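Local coordinates for putative large adhesion protein (Lap) involved in biofilm formation (Marinobacter hydrocarbonoclasticus ATCC 49840, PDB 6M8M), which binds glucose through a calcium ion in its PA14 domain and probably helps the bacterium attach to sugar-bearing surfaces during biofilm formation, at residues 43-48 and 111-116; 51-56 and 180-185; 128-133 and 162-167; 139-144 and 173-178. All blocks are in the same frame, centred on the assembly; numbering follows the deposited sequence. Where two conformers were deposited one is given.

Contact 1: 43-48 and 111-116; sequences YAYAQG and SSDAIV. With CA (calcium ion), chain D.
Tyr-43 and Ile-115 form a hydrogen-bonded antiparallel pair at the packed end of this contact, each backbone N donating to the other's O at 2.9 Å. Their CB atoms lie 4.0 Å apart on the face that helix 57-66 covers, where Ile-115 meets Val-60, Phe-63 and Ile-64. Two residues on, Tyr-45 pairs with Asp-113. The Tyr-45 ring, with CG anti to the backbone N (chi1 179°), runs abreast of the Asp-113 side chain off the same face, and its CD1 comes 3.8 Å from Asp-113 CB. Tyr-45 OH is hydrogen-bonded to Gly-52 O, while Phe-63 meets the ring edge-to-face. Asp-113 O is gripped twice, by Tyr-45 N from above the carbonyl plane and by Ser-111 OG at 2.7 Å. These pairs join strands 38-45 and 113-122 of the larger antiparallel sheet of the PA14 fold, and where strand 38-45 ends and strand 113-122 begins, the two segments open into a calcium site. There the contact becomes looser and more exposed, and side chains replace backbone pairing. Ser-112 OG accepts from Gln-47 N at 2.9 Å with an N-H...O angle of 169°, and itself donates to Asp-113 OD1 on the anti side of the carboxylate. That carboxylate holds the calcium ion with both oxygens; Gln-47 reaches the ion through OE1 at 2.3 Å, its amide plane turned 62° from the carboxylate. Asn-53 and the Gln-182 carbonyl contribute further ligands, and a water 2.5 Å from the calcium ion is the remaining one.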
loop_
_atom_site.group_PDB
_atom_site.type_symbol
_atom_site.label_atom_id
_atom_site.label_comp_id
_atom_site.label_asym_id
_atom_site.label_seq_id
_atom_site.Cartn_x
_atom_site.Cartn_y
_atom_site.Cartn_z
ATOM N N TYR A 43 -4.424 -9.601 0.758
ATOM C CA TYR A 43 -4.077 -10.998 0.535
ATOM C C TYR A 43 -3.514 -11.585 1.819
ATOM O O TYR A 43 -2.530 -11.080 2.371
ATOM C CB TYR A 43 -3.010 -11.130 -0.552
ATOM C CG TYR A 43 -3.425 -10.617 -1.897
ATOM C CD1 TYR A 43 -3.426 -9.267 -2.177
ATOM C CD2 TYR A 43 -3.829 -11.487 -2.894
ATOM C CE1 TYR A 43 -3.835 -8.800 -3.428
ATOM C CE2 TYR A 43 -4.229 -11.042 -4.112
ATOM C CZ TYR A 43 -4.238 -9.709 -4.380
ATOM O OH TYR A 43 -4.666 -9.332 -5.639
ATOM N N ALA A 44 -4.118 -12.678 2.267
ATOM C CA ALA A 44 -3.589 -13.489 3.350
ATOM C C ALA A 44 -2.514 -14.400 2.780
ATOM O O ALA A 44 -2.717 -15.025 1.737
ATOM C CB ALA A 44 -4.713 -14.342 3.925
ATOM N N TYR A 45 -1.357 -14.439 3.415
ATOM C CA TYR A 45 -0.263 -15.304 2.984
ATOM C C TYR A 45 0.149 -16.158 4.170
ATOM O O TYR A 45 0.431 -15.632 5.248
ATOM C CB TYR A 45 0.899 -14.458 2.487
ATOM C CG TYR A 45 2.122 -15.239 2.034
ATOM C CD1 TYR A 45 3.042 -15.713 2.953
ATOM C CD2 TYR A 45 2.376 -15.464 0.694
ATOM C CE1 TYR A 45 4.181 -16.403 2.548
ATOM C CE2 TYR A 45 3.511 -16.151 0.284
ATOM C CZ TYR A 45 4.409 -16.602 1.217
ATOM O OH TYR A 45 5.555 -17.254 0.789
ATOM N N ALA A 46 0.162 -17.473 3.970
ATOM C CA ALA A 46 0.465 -18.441 5.020
ATOM C C ALA A 46 1.886 -18.945 4.829
ATOM O O ALA A 46 2.153 -19.754 3.936
ATOM C CB ALA A 46 -0.527 -19.602 4.964
ATOM N N GLN A 47 2.803 -18.480 5.670
ATOM C CA GLN A 47 4.173 -18.964 5.597
ATOM C C GLN A 47 4.176 -20.454 5.901
ATOM O O GLN A 47 3.595 -20.897 6.892
ATOM C CB GLN A 47 5.038 -18.211 6.605
ATOM C CG GLN A 47 6.504 -18.604 6.562
ATOM C CD GLN A 47 7.374 -17.638 7.322
ATOM O OE1 GLN A 47 7.070 -16.439 7.390
ATOM N NE2 GLN A 47 8.486 -18.121 7.855
ATOM N N GLY A 48 4.835 -21.223 5.050
ATOM C CA GLY A 48 4.677 -22.659 5.012
ATOM C C GLY A 48 3.958 -23.006 3.729
ATOM O O GLY A 48 4.586 -23.133 2.683
ATOM N N SER A 111 -3.790 -15.108 8.948
ATOM C CA SER A 111 -2.582 -15.735 8.441
ATOM C C SER A 111 -1.356 -15.125 9.098
ATOM O O SER A 111 -1.428 -14.101 9.779
ATOM C CB SER A 111 -2.484 -15.586 6.924
ATOM O OG SER A 111 -2.448 -14.212 6.550
ATOM N N SER A 112 -0.209 -15.757 8.850
ATOM C CA SER A 112 1.053 -15.304 9.422
ATOM C C SER A 112 1.515 -13.990 8.812
ATOM O O SER A 112 2.086 -13.142 9.513
ATOM C CB SER A 112 2.119 -16.382 9.215
ATOM O OG SER A 112 2.337 -16.646 7.840
ATOM N N ASP A 113 1.346 -13.832 7.502
ATOM C CA ASP A 113 1.861 -12.717 6.727
ATOM C C ASP A 113 0.690 -12.087 5.980
ATOM O O ASP A 113 -0.362 -12.702 5.794
ATOM C CB ASP A 113 2.915 -13.178 5.716
ATOM C CG ASP A 113 4.182 -13.773 6.357
ATOM O OD1 ASP A 113 4.083 -14.668 7.234
ATOM O OD2 ASP A 113 5.297 -13.355 5.978
ATOM N N ALA A 114 0.883 -10.878 5.465
ATOM C CA ALA A 114 -0.213 -10.199 4.785
ATOM C C ALA A 114 0.334 -9.229 3.755
ATOM O O ALA A 114 1.404 -8.652 3.929
ATOM C CB ALA A 114 -1.086 -9.457 5.788
ATOM N N ILE A 115 -0.443 -9.032 2.693
ATOM C CA ILE A 115 -0.080 -8.158 1.585
ATOM C C ILE A 115 -1.246 -7.220 1.322
ATOM O O ILE A 115 -2.410 -7.652 1.322
ATOM C CB ILE A 115 0.218 -8.986 0.319
ATOM C CG1 ILE A 115 1.450 -9.871 0.520
ATOM C CG2 ILE A 115 0.405 -8.101 -0.897
ATOM C CD1 ILE A 115 1.556 -11.014 -0.458
ATOM N N VAL A 116 -0.937 -5.947 1.057
ATOM C CA VAL A 116 -1.935 -4.972 0.627
ATOM C C VAL A 116 -1.490 -4.394 -0.704
ATOM O O VAL A 116 -0.313 -4.049 -0.881
ATOM C CB VAL A 116 -2.098 -3.845 1.665
ATOM C CG1 VAL A 116 -3.057 -2.774 1.158
ATOM C CG2 VAL A 116 -2.550 -4.407 2.988
HETATM CA CA CA D . 6.362 -14.357 8.019
HETATM O O HOH W 1 8.192 -14.066 9.642
#

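Contact 2: 51-56 and 180-185; sequences GGNLSN and WDQGGA. With CA (calcium ion), chain E; CA (calcium ion), chain D; BGC (beta-D-glucopyranose), chain B.
Asn-53 and Gln-182 meet through their side-chain amides, whose planes stand 64° apart: Asn-53 ND2 donates to Gln-182 OE1 at 2.9 Å, slightly tilted from both planes. A water that also binds calcium donates to the same OE1, which is thus held by two donors. The other end of the Gln-182 amide serves the sugar, NE2 donating to O1 of the beta-D-glucopyranose at 2.9 Å in a nearly straight bond (165°). A bend at chi2 (105°) carries the amide back between Asn-53 and the glucose. Ala-185 N donates to glucose O2, and Gly-183 N to Asp-181 OD1, an Asx turn in the loop that surrounds the sugar-binding calcium ion. Metal bonds form the second group. Asn-53 OD1 and Gln-182 O both bind the same calcium ion, each at 2.3 Å, in a shell that Gln-47 and Asp-113 share. A second calcium ion is held by Asp-181 OD1, Gly-183 O and Ala-185 O, with Asp-136 and Asp-137 adding ligands; glucose O1 and O2 both coordinate it. Apolar packing lies deeper. Leu-54 and Trp-180 lie alongside, running in opposing senses, Leu-54 CB 3.6 Å from Trp-180 CD1, while Asn-56 O sits over one face of the indole near its rim. Trp-180 NE1 has its polar partner in Asn-154, and Val-57 and Val-60 of helix 57-66 also touch the Trp-180 side chain. Direct chelation of two sugar hydroxyls by a loop-bound calcium ion is characteristic of the calcium-dependent PA14 lectin site.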
loop_
_atom_site.group_PDB
_atom_site.type_symbol
_atom_site.label_atom_id
_atom_site.label_comp_id
_atom_site.label_asym_id
_atom_site.label_seq_id
_atom_site.Cartn_x
_atom_site.Cartn_y
_atom_site.Cartn_z
ATOM N N GLY A 51 4.727 -20.724 0.899
ATOM C CA GLY A 51 6.131 -20.511 0.674
ATOM C C GLY A 51 6.839 -19.910 1.868
ATOM O O GLY A 51 6.350 -19.970 2.994
ATOM N N GLY A 52 8.002 -19.327 1.630
ATOM C CA GLY A 52 8.809 -18.781 2.696
ATOM C C GLY A 52 8.314 -17.427 3.168
ATOM O O GLY A 52 7.336 -16.857 2.671
ATOM N N ASN A 53 9.014 -16.903 4.167
ATOM C CA ASN A 53 8.688 -15.593 4.710
ATOM C C ASN A 53 8.624 -14.552 3.602
ATOM O O ASN A 53 9.427 -14.572 2.671
ATOM C CB ASN A 53 9.772 -15.205 5.709
ATOM C CG ASN A 53 9.393 -14.005 6.530
ATOM O OD1 ASN A 53 8.212 -13.723 6.737
ATOM N ND2 ASN A 53 10.389 -13.284 7.007
ATOM N N LEU A 54 7.666 -13.639 3.691
ATOM C CA LEU A 54 7.653 -12.515 2.766
ATOM C C LEU A 54 8.844 -11.621 3.058
ATOM O O LEU A 54 9.073 -11.230 4.203
ATOM C CB LEU A 54 6.368 -11.713 2.898
ATOM C CG LEU A 54 5.110 -12.465 2.470
ATOM C CD1 LEU A 54 3.914 -11.512 2.565
ATOM C CD2 LEU A 54 5.210 -13.041 1.069
ATOM N N SER A 55 9.600 -11.285 2.026
ATOM C CA SER A 55 10.773 -10.450 2.250
ATOM C C SER A 55 11.178 -9.571 1.077
ATOM O O SER A 55 12.121 -8.795 1.243
ATOM C CB SER A 55 11.969 -11.302 2.655
ATOM O OG SER A 55 12.365 -12.086 1.552
ATOM N N ASN A 56 10.535 -9.643 -0.087
ATOM C CA ASN A 56 10.932 -8.772 -1.183
ATOM C C ASN A 56 9.766 -8.530 -2.128
ATOM O O ASN A 56 8.782 -9.276 -2.156
ATOM C CB ASN A 56 12.185 -9.262 -1.927
ATOM C CG ASN A 56 11.979 -10.579 -2.612
ATOM O OD1 ASN A 56 11.368 -10.659 -3.673
ATOM N ND2 ASN A 56 12.533 -11.639 -2.028
ATOM N N TRP A 180 3.734 -5.141 2.390
ATOM C CA TRP A 180 3.537 -6.378 3.137
ATOM C C TRP A 180 3.972 -6.261 4.581
ATOM O O TRP A 180 4.797 -5.416 4.959
ATOM C CB TRP A 180 4.261 -7.551 2.479
ATOM C CG TRP A 180 5.755 -7.540 2.600
ATOM C CD1 TRP A 180 6.496 -8.144 3.555
ATOM C CD2 TRP A 180 6.683 -6.922 1.704
ATOM N NE1 TRP A 180 7.830 -7.940 3.324
ATOM C CE2 TRP A 180 7.973 -7.193 2.191
ATOM C CE3 TRP A 180 6.546 -6.156 0.538
ATOM C CZ2 TRP A 180 9.129 -6.751 1.544
ATOM C CZ3 TRP A 180 7.693 -5.718 -0.106
ATOM C CH2 TRP A 180 8.967 -6.016 0.401
ATOM N N ASP A 181 3.394 -7.163 5.371
ATOM C CA ASP A 181 3.841 -7.468 6.718
ATOM C C ASP A 181 4.321 -8.913 6.749
ATOM O O ASP A 181 3.555 -9.834 6.432
ATOM C CB ASP A 181 2.714 -7.285 7.741
ATOM C CG ASP A 181 3.146 -7.713 9.122
ATOM O OD1 ASP A 181 4.306 -7.426 9.462
ATOM O OD2 ASP A 181 2.348 -8.353 9.844
ATOM N N GLN A 182 5.585 -9.114 7.124
ATOM C CA GLN A 182 6.128 -10.452 7.340
ATOM C C GLN A 182 5.708 -11.034 8.678
ATOM O O GLN A 182 5.890 -12.241 8.903
ATOM C CB GLN A 182 7.662 -10.426 7.270
ATOM C CG GLN A 182 8.367 -9.662 8.380
ATOM C CD GLN A 182 9.042 -10.522 9.436
ATOM O OE1 GLN A 182 9.397 -11.693 9.228
ATOM N NE2 GLN A 182 9.250 -9.923 10.589
ATOM N N GLY A 183 5.159 -10.219 9.564
ATOM C CA GLY A 183 4.788 -10.620 10.906
ATOM C C GLY A 183 5.205 -9.552 11.895
ATOM O O GLY A 183 6.014 -8.674 11.605
ATOM N N GLY A 184 4.657 -9.642 13.085
ATOM C CA GLY A 184 5.025 -8.736 14.174
ATOM C C GLY A 184 4.176 -7.472 14.153
ATOM O O GLY A 184 2.947 -7.543 14.191
ATOM N N ALA A 185 4.826 -6.326 14.097
ATOM C CA ALA A 185 4.127 -5.054 13.957
ATOM C C ALA A 185 3.893 -4.766 12.477
ATOM O O ALA A 185 4.576 -5.305 11.604
ATOM C CB ALA A 185 4.917 -3.926 14.611
HETATM CA CA CA E . 6.179 -6.552 10.492
HETATM CA CA CA D . 6.362 -14.357 8.019
HETATM C C2 BGC B . 8.635 -6.406 12.832
HETATM C C3 BGC B . 9.414 -5.633 13.844
HETATM C C4 BGC B . 10.847 -6.102 13.895
HETATM C C5 BGC B . 11.469 -6.038 12.507
HETATM C C6 BGC B . 12.882 -6.527 12.449
HETATM C C1 BGC B . 9.312 -6.319 11.475
HETATM O O1 BGC B . 8.638 -7.071 10.564
HETATM O O2 BGC B . 7.295 -5.926 12.654
HETATM O O3 BGC B . 8.800 -5.760 15.145
HETATM O O4 BGC B . 11.610 -5.239 14.737
HETATM O O5 BGC B . 10.683 -6.847 11.574
HETATM O O6 BGC B . 12.992 -7.852 12.900
HETATM O O HOH W 1 8.192 -14.066 9.642
#

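Contact 3: 128-133 and 162-167; sequences TYQFRV and GSEFTL
Two donors grip Gln-130 OE1: Arg-193 NH2, and a water that also donates to Glu-164 OE1 across the contact. The extended Gln-130 chain, CG anti to the backbone N (chi1 -178°), brings the amide alongside the neighbouring backbone, where NE2 donates to Gly-162 O at 3.0 Å with the acceptor close to the amide plane. Gly-162 N in turn donates to Phe-131 O at 2.8 Å. Between this end and the regular pairing further along, a second water takes the place of a direct bond, accepting from Phe-131 N and donating to Ser-163 O. The two segments belong to strands 128-136 and 158-166, antiparallel neighbours in the smaller sheet of the PA14 beta-sandwich, and the second strand is interrupted along its length. Tyr-129 and Phe-165 then form a hydrogen-bonded pair, with Tyr-129 N 2.8 Å from Phe-165 O. On the inward face Phe-165 turns its ring toward the partner strand: CG sits between the backbone N and the carbonyl carbon (chi1 60°), and Tyr-129 CB lies over one ring face, a CH-pi contact 4.1 Å from the Phe-165 centroid. The Phe-165 ring plane is only 15° from that of Phe-131, but the rings are slid apart and barely overlap, touching at Phe-131 CE2 and Phe-165 CZ. Val-143 and Ile-141 of strand 139-143 pack on Phe-165 and Phe-131 respectively. Tyr-129 CE2 rests 3.8 Å from Leu-167 CD1. On the other face Thr-128 OG1 and Thr-166 OG1 share a hydrogen bond of 2.8 Å.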
loop_
_atom_site.group_PDB
_atom_site.type_symbol
_atom_site.label_atom_id
_atom_site.label_comp_id
_atom_site.label_asym_id
_atom_site.label_seq_id
_atom_site.Cartn_x
_atom_site.Cartn_y
_atom_site.Cartn_z
ATOM N N THR A 128 5.715 17.963 -10.636
ATOM C CA THR A 128 6.770 17.143 -10.060
ATOM C C THR A 128 6.395 16.895 -8.609
ATOM O O THR A 128 6.113 17.840 -7.870
ATOM C CB THR A 128 8.119 17.855 -10.159
ATOM O OG1 THR A 128 8.355 18.190 -11.537
ATOM C CG2 THR A 128 9.225 16.996 -9.596
ATOM N N TYR A 129 6.333 15.626 -8.234
ATOM C CA TYR A 129 5.786 15.191 -6.961
ATOM C C TYR A 129 6.743 14.207 -6.303
ATOM O O TYR A 129 7.721 13.759 -6.898
ATOM C CB TYR A 129 4.402 14.552 -7.174
ATOM C CG TYR A 129 3.412 15.495 -7.832
ATOM C CD1 TYR A 129 2.671 16.382 -7.073
ATOM C CD2 TYR A 129 3.238 15.506 -9.210
ATOM C CE1 TYR A 129 1.779 17.257 -7.670
ATOM C CE2 TYR A 129 2.344 16.383 -9.809
ATOM C CZ TYR A 129 1.628 17.259 -9.037
ATOM O OH TYR A 129 0.714 18.143 -9.610
ATOM N N GLN A 130 6.441 13.837 -5.061
ATOM C CA GLN A 130 7.336 12.993 -4.286
ATOM C C GLN A 130 6.569 12.372 -3.134
ATOM O O GLN A 130 5.851 13.067 -2.413
ATOM C CB GLN A 130 8.492 13.834 -3.749
ATOM C CG GLN A 130 9.535 13.081 -2.969
ATOM C CD GLN A 130 10.642 14.005 -2.510
ATOM O OE1 GLN A 130 10.380 15.125 -2.091
ATOM N NE2 GLN A 130 11.879 13.555 -2.607
ATOM N N PHE A 131 6.756 11.066 -2.946
ATOM C CA PHE A 131 6.195 10.351 -1.815
ATOM C C PHE A 131 7.212 10.246 -0.682
ATOM O O PHE A 131 8.423 10.191 -0.902
ATOM C CB PHE A 131 5.801 8.931 -2.220
ATOM C CG PHE A 131 4.593 8.836 -3.105
ATOM C CD1 PHE A 131 3.327 8.876 -2.567
ATOM C CD2 PHE A 131 4.732 8.647 -4.471
ATOM C CE1 PHE A 131 2.210 8.755 -3.393
ATOM C CE2 PHE A 131 3.621 8.525 -5.288
ATOM C CZ PHE A 131 2.361 8.573 -4.747
ATOM N N ARG A 132 6.688 10.151 0.533
ATOM C CA ARG A 132 7.442 9.761 1.720
ATOM C C ARG A 132 6.614 8.700 2.426
ATOM O O ARG A 132 5.403 8.863 2.578
ATOM C CB ARG A 132 7.746 10.946 2.631
ATOM C CG ARG A 132 8.586 10.548 3.834
ATOM C CD ARG A 132 9.080 11.765 4.581
ATOM N NE ARG A 132 7.991 12.437 5.252
ATOM C CZ ARG A 132 8.133 13.510 6.023
ATOM N NH1 ARG A 132 9.340 14.036 6.210
ATOM N NH2 ARG A 132 7.075 14.050 6.602
ATOM N N VAL A 133 7.257 7.612 2.839
ATOM C CA VAL A 133 6.548 6.434 3.335
ATOM C C VAL A 133 7.149 6.002 4.659
ATOM O O VAL A 133 8.368 5.854 4.762
ATOM C CB VAL A 133 6.613 5.264 2.331
ATOM C CG1 VAL A 133 5.849 4.053 2.870
ATOM C CG2 VAL A 133 6.089 5.689 0.958
ATOM N N GLY A 162 10.993 9.040 -1.093
ATOM C CA GLY A 162 11.142 8.515 -2.426
ATOM C C GLY A 162 11.745 9.532 -3.379
ATOM O O GLY A 162 12.189 10.617 -2.996
ATOM N N SER A 163 11.789 9.156 -4.645
ATOM C CA SER A 163 12.357 10.035 -5.657
ATOM C C SER A 163 11.311 11.004 -6.199
ATOM O O SER A 163 10.128 10.673 -6.305
ATOM C CB SER A 163 12.958 9.237 -6.814
ATOM O OG SER A 163 12.062 8.270 -7.320
ATOM N N GLU A 164 11.755 12.209 -6.551
ATOM C CA GLU A 164 10.897 13.120 -7.289
ATOM C C GLU A 164 10.535 12.486 -8.621
ATOM O O GLU A 164 11.357 11.801 -9.242
ATOM C CB GLU A 164 11.589 14.466 -7.487
ATOM C CG GLU A 164 11.795 15.223 -6.180
ATOM C CD GLU A 164 12.527 16.542 -6.337
ATOM O OE1 GLU A 164 12.360 17.424 -5.476
ATOM O OE2 GLU A 164 13.283 16.694 -7.309
ATOM N N PHE A 165 9.293 12.676 -9.045
ATOM C CA PHE A 165 8.844 12.180 -10.335
ATOM C C PHE A 165 8.017 13.269 -10.997
ATOM O O PHE A 165 7.286 13.997 -10.325
ATOM C CB PHE A 165 8.063 10.857 -10.219
ATOM C CG PHE A 165 6.820 10.934 -9.387
ATOM C CD1 PHE A 165 6.879 10.778 -8.011
ATOM C CD2 PHE A 165 5.579 11.104 -9.975
ATOM C CE1 PHE A 165 5.740 10.830 -7.247
ATOM C CE2 PHE A 165 4.430 11.150 -9.196
ATOM C CZ PHE A 165 4.515 11.008 -7.838
ATOM N N THR A 166 8.134 13.366 -12.308
ATOM C CA THR A 166 7.354 14.321 -13.093
ATOM C C THR A 166 6.373 13.538 -13.938
ATOM O O THR A 166 6.746 12.575 -14.609
ATOM C CB THR A 166 8.286 15.184 -13.944
ATOM O OG1 THR A 166 9.132 15.932 -13.056
ATOM C CG2 THR A 166 7.513 16.131 -14.826
ATOM N N LEU A 167 5.113 13.922 -13.880
ATOM C CA LEU A 167 4.105 13.200 -14.649
ATOM C C LEU A 167 4.442 13.286 -16.130
ATOM O O LEU A 167 4.878 14.324 -16.623
ATOM C CB LEU A 167 2.724 13.768 -14.363
ATOM C CG LEU A 167 2.299 13.741 -12.894
ATOM C CD1 LEU A 167 0.929 14.396 -12.722
ATOM C CD2 LEU A 167 2.274 12.336 -12.340
HETATM O O HOH W 2 10.294 17.425 -3.684
HETATM O O HOH W 3 8.323 9.464 -4.729
#

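Contact 4: 139-144 and 173-178; sequences YRIEVN and HSVEIV
Arg-140 with Val-178 and Glu-142 with Glu-176 are hydrogen-bonded pairs of two strands that run almost exactly antiparallel, the axes of 139-143 and 174-178 (part of strand 174-181) lying 172° apart and approaching to 4.8 Å. Both belong to the larger sheet of the PA14 beta-sandwich. The alternating non-hydrogen-bonded pairs, Ile-141 with Ile-177 and Val-143 with Val-175, turn aliphatic side chains inward: Ile-141 and Ile-177 run abreast with their CG1 atoms 3.9 Å apart, and Ile-141 CG2 also meets Val-175 CG2 at 4.1 Å. Val-133 of the facing sheet packs against Ile-141. The opposite face is largely polar. Glu-142 OE1 and Glu-176 OE2 stand 4.6 Å apart, a proximity of like charges that Lys-61 probably eases by a salt bridge to Glu-176 and a long, weak pairing with Glu-142. Arg-140 sends its guanidinium to Glu-150 on strand 146-151. At the far end Asn-144 takes over from the regular pairing. Its N donates to Ser-174 O, and its OD1 accepts from Ser-174 N, which approaches from above the carbonyl plane. The amide, turned 66° from the imidazole, meets the ring at its edge: Asn-144 ND2 donates to His-173 ND1 at 3.0 Å, nearly in the ring plane.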
loop_
_atom_site.group_PDB
_atom_site.type_symbol
_atom_site.label_atom_id
_atom_site.label_comp_id
_atom_site.label_asym_id
_atom_site.label_seq_id
_atom_site.Cartn_x
_atom_site.Cartn_y
_atom_site.Cartn_z
ATOM N N TYR A 139 7.574 -2.236 0.830
ATOM C CA TYR A 139 6.611 -1.680 -0.106
ATOM C C TYR A 139 7.314 -1.242 -1.382
ATOM O O TYR A 139 8.536 -1.055 -1.421
ATOM C CB TYR A 139 5.860 -0.458 0.469
ATOM C CG TYR A 139 6.823 0.623 0.881
ATOM C CD1 TYR A 139 7.436 0.572 2.117
ATOM C CD2 TYR A 139 7.191 1.647 0.015
ATOM C CE1 TYR A 139 8.364 1.508 2.501
ATOM C CE2 TYR A 139 8.148 2.600 0.391
ATOM C CZ TYR A 139 8.730 2.513 1.639
ATOM O OH TYR A 139 9.683 3.445 2.023
ATOM N N ARG A 140 6.506 -1.035 -2.420
ATOM C CA ARG A 140 6.940 -0.368 -3.638
ATOM C C ARG A 140 5.784 0.476 -4.151
ATOM O O ARG A 140 4.642 -0.003 -4.190
ATOM C CB ARG A 140 7.362 -1.351 -4.726
ATOM C CG ARG A 140 7.761 -0.604 -6.016
ATOM C CD ARG A 140 8.271 -1.516 -7.091
ATOM N NE ARG A 140 9.593 -2.015 -6.750
ATOM C CZ ARG A 140 10.214 -2.965 -7.425
ATOM N NH1 ARG A 140 9.626 -3.538 -8.471
ATOM N NH2 ARG A 140 11.408 -3.363 -7.037
ATOM N N ILE A 141 6.076 1.711 -4.551
ATOM C CA ILE A 141 5.134 2.587 -5.243
ATOM C C ILE A 141 5.634 2.794 -6.665
ATOM O O ILE A 141 6.792 3.165 -6.875
ATOM C CB ILE A 141 4.997 3.957 -4.546
ATOM C CG1 ILE A 141 4.675 3.772 -3.062
ATOM C CG2 ILE A 141 3.963 4.807 -5.283
ATOM C CD1 ILE A 141 4.384 5.050 -2.315
ATOM N N GLU A 142 4.763 2.567 -7.630
ATOM C CA GLU A 142 5.041 2.825 -9.036
ATOM C C GLU A 142 4.034 3.827 -9.578
ATOM O O GLU A 142 2.841 3.754 -9.263
ATOM C CB GLU A 142 4.955 1.526 -9.843
ATOM C CG GLU A 142 6.070 0.550 -9.537
ATOM C CD GLU A 142 5.872 -0.817 -10.170
ATOM O OE1 GLU A 142 4.788 -1.062 -10.742
ATOM O OE2 GLU A 142 6.807 -1.646 -10.089
ATOM N N VAL A 143 4.508 4.778 -10.373
ATOM C CA VAL A 143 3.657 5.744 -11.062
ATOM C C VAL A 143 3.939 5.580 -12.540
ATOM O O VAL A 143 5.100 5.651 -12.967
ATOM C CB VAL A 143 3.916 7.179 -10.593
ATOM C CG1 VAL A 143 3.194 8.175 -11.503
ATOM C CG2 VAL A 143 3.452 7.347 -9.151
ATOM N N ASN A 144 2.894 5.291 -13.312
ATOM C CA ASN A 144 3.031 5.025 -14.741
ATOM C C ASN A 144 4.093 3.960 -14.984
ATOM O O ASN A 144 4.898 4.045 -15.919
ATOM C CB ASN A 144 3.308 6.307 -15.512
ATOM C CG ASN A 144 2.060 7.161 -15.664
ATOM O OD1 ASN A 144 0.966 6.645 -15.902
ATOM N ND2 ASN A 144 2.211 8.466 -15.492
ATOM N N HIS A 173 -2.701 8.910 -14.977
ATOM C CA HIS A 173 -1.409 8.626 -14.361
ATOM C C HIS A 173 -1.627 7.547 -13.315
ATOM O O HIS A 173 -2.064 7.820 -12.195
ATOM C CB HIS A 173 -0.829 9.900 -13.775
ATOM C CG HIS A 173 -0.587 10.950 -14.808
ATOM N ND1 HIS A 173 0.356 10.796 -15.795
ATOM C CD2 HIS A 173 -1.182 12.144 -15.033
ATOM C CE1 HIS A 173 0.345 11.860 -16.581
ATOM N NE2 HIS A 173 -0.575 12.694 -16.136
ATOM N N SER A 174 -1.305 6.322 -13.681
ATOM C CA SER A 174 -1.561 5.196 -12.808
ATOM C C SER A 174 -0.624 5.222 -11.613
ATOM O O SER A 174 0.534 5.641 -11.707
ATOM C CB SER A 174 -1.348 3.900 -13.579
ATOM O OG SER A 174 0.026 3.753 -13.920
ATOM N N VAL A 175 -1.138 4.790 -10.474
ATOM C CA VAL A 175 -0.343 4.549 -9.281
ATOM C C VAL A 175 -0.664 3.154 -8.771
ATOM O O VAL A 175 -1.830 2.744 -8.737
ATOM C CB VAL A 175 -0.562 5.646 -8.216
ATOM C CG1 VAL A 175 -2.027 5.757 -7.776
ATOM C CG2 VAL A 175 0.355 5.413 -7.024
ATOM N N GLU A 176 0.384 2.403 -8.445
ATOM C CA GLU A 176 0.256 1.052 -7.914
ATOM C C GLU A 176 1.180 0.929 -6.725
ATOM O O GLU A 176 2.381 1.204 -6.838
ATOM C CB GLU A 176 0.603 -0.006 -8.951
ATOM C CG GLU A 176 0.572 -1.416 -8.376
ATOM C CD GLU A 176 0.654 -2.505 -9.426
ATOM O OE1 GLU A 176 0.062 -2.337 -10.513
ATOM O OE2 GLU A 176 1.307 -3.539 -9.151
ATOM N N ILE A 177 0.620 0.531 -5.592
ATOM C CA ILE A 177 1.354 0.357 -4.346
ATOM C C ILE A 177 1.204 -1.084 -3.918
ATOM O O ILE A 177 0.077 -1.598 -3.867
ATOM C CB ILE A 177 0.793 1.282 -3.254
ATOM C CG1 ILE A 177 0.921 2.743 -3.687
ATOM C CG2 ILE A 177 1.465 1.028 -1.914
ATOM C CD1 ILE A 177 -0.058 3.652 -3.022
ATOM N N VAL A 178 2.315 -1.727 -3.586
ATOM C CA VAL A 178 2.265 -3.011 -2.895
ATOM C C VAL A 178 3.003 -2.846 -1.573
ATOM O O VAL A 178 3.981 -2.093 -1.481
ATOM C CB VAL A 178 2.813 -4.191 -3.719
ATOM C CG1 VAL A 178 2.029 -4.354 -5.017
ATOM C CG2 VAL A 178 4.286 -4.038 -3.975
HETATM O O HOH W 4 1.990 2.595 -12.051
HETATM O O HOH W 5 2.272 -0.136 -12.056
#

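In the fold
Contacts 1 and 2 lie side by side at one end of the domain, centres about 7 Å apart, sharing a calcium ion and a water; their segments alternate along the chain. Contacts 3 and 4, about 11 Å apart between centres, also alternate and pack the two sheets against each other. Contact 4 falls within the chain between the two segments of contact 2. Contact 3 belongs to the smaller sheet; contacts 1, 2 and 4 reach the larger one. Strand 174-181 runs from contact 4 to contact 2, and its neighbour 113-122 enters contact 1, so the same strand leads from the sandwich to the loop that binds calcium and glucose. Contact 3 stands about 26 Å from contact 2, centre to centre, remote from the sugar.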